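Local coordinates for protein putative Chlorite dismutase TA0507 (Thermoplasma acidophilum, PDB 3DTZ) that is of unknown function but belongs to the chlorite dismutase family, whose members generally bind heme and act as oxidoreductases, at residues 91-94 / 95-98. Residues are numbered along the deposited sequence; the frame is centred on the assembly and turned at random.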
HETATM    1  N   MSE D  91      25.756  14.603   2.147  1.00 14.44           N
HETATM    2  CA  MSE D  91      24.657  13.650   2.365  1.00 13.87           C
HETATM    3  C   MSE D  91      23.945  13.347   1.035  1.00 14.90           C
HETATM    4  O   MSE D  91      23.619  12.192   0.743  1.00 14.87           O
HETATM    5  CB  MSE D  91      23.663  14.160   3.438  1.00 14.44           C
HETATM    6  CG  MSE D  91      24.281  14.268   4.866  1.00 13.01           C
HETATM    7 SE   MSE D  91      25.025  12.574   5.492  0.75 17.81          SE
HETATM    8  CE  MSE D  91      23.416  11.609   5.901  1.00 17.05           C
ATOM      9  N   ILE D  92      23.699  14.380   0.236  1.00 14.51           N
ATOM     10  CA  ILE D  92      23.016  14.141  -1.057  1.00 14.81           C
ATOM     11  C   ILE D  92      23.970  13.418  -2.039  1.00 14.43           C
ATOM     12  O   ILE D  92      23.562  12.496  -2.763  1.00 13.09           O
ATOM     13  CB  ILE D  92      22.384  15.434  -1.645  1.00 15.14           C
ATOM     14  CG1 ILE D  92      21.668  15.122  -2.985  1.00 15.47           C
ATOM     15  CG2 ILE D  92      23.396  16.553  -1.824  1.00 14.89           C
ATOM     16  CD1 ILE D  92      20.547  14.145  -2.816  1.00 15.98           C
ATOM     17  N   LEU D  93      25.245  13.799  -2.023  1.00 13.39           N
ATOM     18  CA  LEU D  93      26.268  13.108  -2.860  1.00 14.35           C
ATOM     19  C   LEU D  93      26.389  11.612  -2.541  1.00 14.20           C
ATOM     20  O   LEU D  93      26.522  10.761  -3.453  1.00 14.60           O
ATOM     21  CB  LEU D  93      27.629  13.794  -2.699  1.00 14.60           C
ATOM     22  CG  LEU D  93      27.746  15.102  -3.478  1.00 15.58           C
ATOM     23  CD1 LEU D  93      28.977  15.840  -3.046  1.00 16.06           C
ATOM     24  CD2 LEU D  93      27.763  14.833  -5.006  1.00 16.16           C
ATOM     25  N   ALA D  94      26.324  11.297  -1.254  1.00 13.63           N
ATOM     26  CA  ALA D  94      26.401   9.903  -0.789  1.00 13.68           C
ATOM     27  C   ALA D  94      25.175   9.137  -1.264  1.00 12.99           C
ATOM     28  O   ALA D  94      25.302   8.052  -1.806  1.00 12.55           O
ATOM     29  CB  ALA D  94      26.487   9.863   0.724  1.00 13.62           C
ATOM     30  N   LYS D  95      23.992   9.732  -1.101  1.00 12.50           N
ATOM     31  CA  LYS D  95      22.754   9.048  -1.543  1.00 12.84           C
ATOM     32  C   LYS D  95      22.817   8.779  -3.054  1.00 11.52           C
ATOM     33  O   LYS D  95      22.505   7.685  -3.523  1.00 11.49           O
ATOM     34  CB  LYS D  95      21.507   9.852  -1.147  1.00 12.25           C
ATOM     35  CG  LYS D  95      20.158   9.236  -1.666  1.00 11.89           C
ATOM     36  CD  LYS D  95      19.795   9.861  -3.030  1.00 13.30           C
ATOM     37  CE  LYS D  95      18.445   9.309  -3.575  1.00 11.51           C
ATOM     38  NZ  LYS D  95      18.049  10.097  -4.774  1.00 10.68           N
ATOM     39  N   GLU D  96      23.266   9.757  -3.818  1.00 12.00           N
ATOM     40  CA  GLU D  96      23.319   9.596  -5.282  1.00 12.56           C
ATOM     41  C   GLU D  96      24.356   8.565  -5.716  1.00 12.92           C
ATOM     42  O   GLU D  96      24.126   7.835  -6.673  1.00 12.46           O
ATOM     43  CB  GLU D  96      23.617  10.914  -5.956  1.00 12.84           C
ATOM     44  CG  GLU D  96      22.406  11.842  -5.885  1.00 15.33           C
ATOM     45  CD  GLU D  96      22.734  13.262  -6.266  1.00 17.34           C
ATOM     46  OE1 GLU D  96      23.928  13.683  -6.217  1.00 18.35           O
ATOM     47  OE2 GLU D  96      21.760  13.959  -6.597  1.00 17.91           O
ATOM     48  N   ARG D  97      25.464   8.523  -4.983  1.00 12.16           N
ATOM     49  CA  ARG D  97      26.525   7.564  -5.245  1.00 13.85           C
ATOM     50  C   ARG D  97      26.036   6.123  -5.035  1.00 13.78           C
ATOM     51  O   ARG D  97      26.267   5.244  -5.883  1.00 14.11           O
ATOM     52  CB  ARG D  97      27.703   7.846  -4.303  1.00 15.00           C
ATOM     53  CG  ARG D  97      28.861   6.825  -4.389  1.00 16.47           C
ATOM     54  CD  ARG D  97      29.618   6.945  -5.695  1.00 22.55           C
ATOM     55  NE  ARG D  97      30.796   6.055  -5.712  1.00 27.12           N
ATOM     56  CZ  ARG D  97      30.723   4.744  -5.930  1.00 29.04           C
ATOM     57  NH1 ARG D  97      29.549   4.179  -6.164  1.00 29.59           N
ATOM     58  NH2 ARG D  97      31.819   4.001  -5.938  1.00 31.15           N
ATOM     59  N   VAL D  98      25.440   5.876  -3.875  1.00 13.67           N
ATOM     60  CA  VAL D  98      24.883   4.567  -3.544  1.00 14.63           C
ATOM     61  C   VAL D  98      23.767   4.213  -4.570  1.00 14.03           C
ATOM     62  O   VAL D  98      23.760   3.141  -5.162  1.00 13.49           O
ATOM     63  CB  VAL D  98      24.377   4.507  -2.098  1.00 15.87           C
ATOM     64  CG1 VAL D  98      23.651   3.156  -1.849  1.00 17.48           C
ATOM     65  CG2 VAL D  98      25.574   4.680  -1.118  1.00 14.56           C
TER
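I92 and E96, one helical turn apart, meet with the aliphatic end of the isoleucine beside the glutamate carboxylate: CG1 of I92 lies 3.8 Å from OE2 of E96, with CD1 of I92 close to the same oxygen. The approach is oblique. E96 sets CG opposite its carbonyl carbon (chi1 -72°) and extends from there, which carries the carboxylate back over I92, with CG of E96 3.4 Å from the backbone O of I92. On the other flank, CD2 of L93 comes within 4.2 Å of OE1 of E96.

Four main-chain i to i+4 hydrogen bonds hold these two turns of helix 88-102, which packs on strands 25-33 and 79-85 and beside helix 41-60; helices laid on an antiparallel sheet in this way fit the ferredoxin-like alpha/beta fold of the chlorite dismutase family. The straightest bond runs from N of V98 to O of A94 (3.0 Å, 177°). Small A94 and branched V98 suit the inward side, where both touch F58 of helix 41-60.

Aliphatic I92 and L93 pack on S72 and R71 of the second subunit, another copy of this protein, while charged ends bond to it: E96 OE1 forms a salt bridge with that R71, and K95, bent at chi2 (-93°), sends NZ to the carbonyl oxygens of its S72 and S77. An alanine in place of E96 would probably leave R71 of the second subunit without this carboxylate and open a gap beside I92 and L93.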